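Local coordinates for protein ykuJ (Bacillus subtilis, PDB 2FFG) that is of unknown function but belongs to the DUF1797 family and folds as an antiparallel sheet with two helices, at residues 22-27 and 40-45. Sequence-based numbering, arbitrary orientation.
Sequences NEPMQR and KYFEKN
The ring of Pro24 lies between two lysine chains: its CB meets CE of Lys40 at 3.5 Å, while its CG meets CE of Lys44 at 3.3 Å. Lys40 gets there by running fully extended, with CG anti to the backbone N (chi1 -170°), so that its methylenes first pass CB of Gln26 and then the proline. Lys44 instead folds at chi2 and chi4 and crosses the proline at about a right angle. The same CG sits obliquely to the Phe42 ring, 4.1 Å from its CD2. These side chains flank one end of the hairpin formed by strands 25-31 and 34-42, where Met25 and Tyr41 form an antiparallel hydrogen-bonded pair: Tyr41 N donates to Met25 O over 2.8 Å, and the return bond, from Met25 N to Tyr41 O, is weak at 3.5 Å. Replacing Pro24 by a glycine would probably leave the CE methylenes of Lys40 and Lys44 without the ring they both pack on. Beyond the strands, Asn22 closes helix 3-21 in a Schellman motif. The side chain of Glu43, poorly ordered, bends at chi2 and brings its carboxylate toward this turn, a proximity without a hydrogen bond whose detail is uncertain.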
loop_
_atom_site.group_PDB
_atom_site.type_symbol
_atom_site.label_atom_id
_atom_site.label_comp_id
_atom_site.label_asym_id
_atom_site.label_seq_id
_atom_site.Cartn_x
_atom_site.Cartn_y
_atom_site.Cartn_z
ATOM N N ASN A 22 11.554 5.730 10.397
ATOM C CA ASN A 22 11.730 6.110 11.787
ATOM C C ASN A 22 10.645 7.064 12.257
ATOM O O ASN A 22 10.920 8.045 12.946
ATOM C CB ASN A 22 13.110 6.730 12.010
ATOM C CG ASN A 22 14.076 5.764 12.680
ATOM O OD1 ASN A 22 13.894 5.390 13.839
ATOM N ND2 ASN A 22 15.100 5.347 11.949
ATOM N N GLU A 23 9.406 6.763 11.878
ATOM C CA GLU A 23 8.259 7.572 12.274
ATOM C C GLU A 23 6.958 6.798 12.085
ATOM O O GLU A 23 6.846 5.960 11.188
ATOM C CB GLU A 23 8.204 8.878 11.471
ATOM C CG GLU A 23 7.635 8.752 10.073
ATOM C CD GLU A 23 7.369 10.105 9.435
ATOM O OE1 GLU A 23 8.340 10.805 9.082
ATOM O OE2 GLU A 23 6.184 10.472 9.296
ATOM N N PRO A 24 5.957 7.069 12.936
ATOM C CA PRO A 24 4.658 6.398 12.862
ATOM C C PRO A 24 4.113 6.430 11.445
ATOM O O PRO A 24 4.311 7.402 10.717
ATOM C CB PRO A 24 3.794 7.215 13.809
ATOM C CG PRO A 24 4.766 7.688 14.826
ATOM C CD PRO A 24 5.953 8.100 13.988
HETATM N N MSE A 25 3.437 5.358 11.053
HETATM C CA MSE A 25 2.857 5.280 9.725
HETATM C C MSE A 25 1.471 4.655 9.852
HETATM O O MSE A 25 1.218 3.890 10.777
HETATM C CB MSE A 25 3.741 4.440 8.807
HETATM C CG MSE A 25 3.848 4.999 7.397
HETATM SE SE MSE A 25 4.932 6.615 7.305
HETATM C CE MSE A 25 6.500 5.825 6.492
ATOM N N GLN A 26 0.580 4.977 8.921
ATOM C CA GLN A 26 -0.776 4.458 8.984
ATOM C C GLN A 26 -1.383 4.179 7.614
ATOM O O GLN A 26 -0.909 4.686 6.605
ATOM C CB GLN A 26 -1.652 5.469 9.713
ATOM C CG GLN A 26 -1.554 6.847 9.101
ATOM C CD GLN A 26 -2.546 7.822 9.681
ATOM O OE1 GLN A 26 -3.755 7.604 9.609
ATOM N NE2 GLN A 26 -2.043 8.914 10.256
ATOM N N ARG A 27 -2.432 3.360 7.595
ATOM C CA ARG A 27 -3.152 3.053 6.365
ATOM C C ARG A 27 -4.613 2.719 6.680
ATOM O O ARG A 27 -4.977 2.450 7.830
ATOM C CB ARG A 27 -2.488 1.910 5.590
ATOM C CG ARG A 27 -2.651 0.522 6.171
ATOM C CD ARG A 27 -1.714 -0.444 5.473
ATOM N NE ARG A 27 -2.088 -0.728 4.084
ATOM C CZ ARG A 27 -1.267 -1.264 3.175
ATOM N NH1 ARG A 27 -0.010 -1.576 3.496
ATOM N NH2 ARG A 27 -1.703 -1.503 1.941
ATOM N N LYS A 40 -2.368 2.410 12.680
ATOM C CA LYS A 40 -1.132 3.163 12.783
ATOM C C LYS A 40 -0.124 2.330 13.570
ATOM O O LYS A 40 -0.451 1.746 14.612
ATOM C CB LYS A 40 -1.399 4.490 13.488
ATOM C CG LYS A 40 -0.254 5.472 13.450
ATOM C CD LYS A 40 -0.719 6.843 13.930
ATOM C CE LYS A 40 0.373 7.890 13.779
ATOM N NZ LYS A 40 -0.094 9.242 14.190
ATOM N N TYR A 41 1.093 2.242 13.053
ATOM C CA TYR A 41 2.133 1.481 13.722
ATOM C C TYR A 41 3.110 2.393 14.435
ATOM O O TYR A 41 3.726 3.255 13.805
ATOM C CB TYR A 41 2.906 0.616 12.725
ATOM C CG TYR A 41 4.000 -0.188 13.386
ATOM C CD1 TYR A 41 3.685 -1.263 14.215
ATOM C CD2 TYR A 41 5.343 0.134 13.208
ATOM C CE1 TYR A 41 4.677 -2.005 14.853
ATOM C CE2 TYR A 41 6.355 -0.603 13.844
ATOM C CZ TYR A 41 6.010 -1.673 14.665
ATOM O OH TYR A 41 6.987 -2.418 15.287
ATOM N N PHE A 42 3.247 2.210 15.746
ATOM C CA PHE A 42 4.184 3.009 16.529
ATOM C C PHE A 42 5.387 2.147 16.880
ATOM O O PHE A 42 5.250 1.164 17.600
ATOM C CB PHE A 42 3.536 3.506 17.822
ATOM C CG PHE A 42 2.372 4.424 17.606
ATOM C CD1 PHE A 42 1.119 3.920 17.278
ATOM C CD2 PHE A 42 2.530 5.798 17.715
ATOM C CE1 PHE A 42 0.041 4.777 17.060
ATOM C CE2 PHE A 42 1.458 6.663 17.500
ATOM C CZ PHE A 42 0.214 6.152 17.172
ATOM N N GLU A 43 6.563 2.501 16.369
ATOM C CA GLU A 43 7.769 1.729 16.675
ATOM C C GLU A 43 8.320 2.161 18.023
ATOM O O GLU A 43 9.506 1.998 18.308
ATOM C CB GLU A 43 8.829 1.918 15.597
ATOM C CG GLU A 43 9.455 3.289 15.574
ATOM C CD GLU A 43 9.633 3.792 14.164
ATOM O OE1 GLU A 43 8.609 3.989 13.474
ATOM O OE2 GLU A 43 10.790 3.985 13.746
ATOM N N LYS A 44 7.432 2.724 18.838
ATOM C CA LYS A 44 7.742 3.173 20.189
ATOM C C LYS A 44 7.443 1.941 21.032
ATOM O O LYS A 44 7.088 2.008 22.211
ATOM C CB LYS A 44 6.829 4.335 20.574
ATOM C CG LYS A 44 6.948 5.537 19.644
ATOM C CD LYS A 44 6.273 5.287 18.304
ATOM C CE LYS A 44 6.559 6.391 17.299
ATOM N NZ LYS A 44 7.950 6.308 16.788
ATOM N N ASN A 45 7.600 0.817 20.352
ATOM C CA ASN A 45 7.389 -0.532 20.841
ATOM C C ASN A 45 7.184 -1.188 19.485
ATOM O O ASN A 45 7.782 -0.764 18.494
ATOM C CB ASN A 45 6.108 -0.646 21.673
ATOM C CG ASN A 45 6.039 -1.950 22.475
ATOM O OD1 ASN A 45 6.397 -1.991 23.659
ATOM N ND2 ASN A 45 5.586 -3.020 21.827
#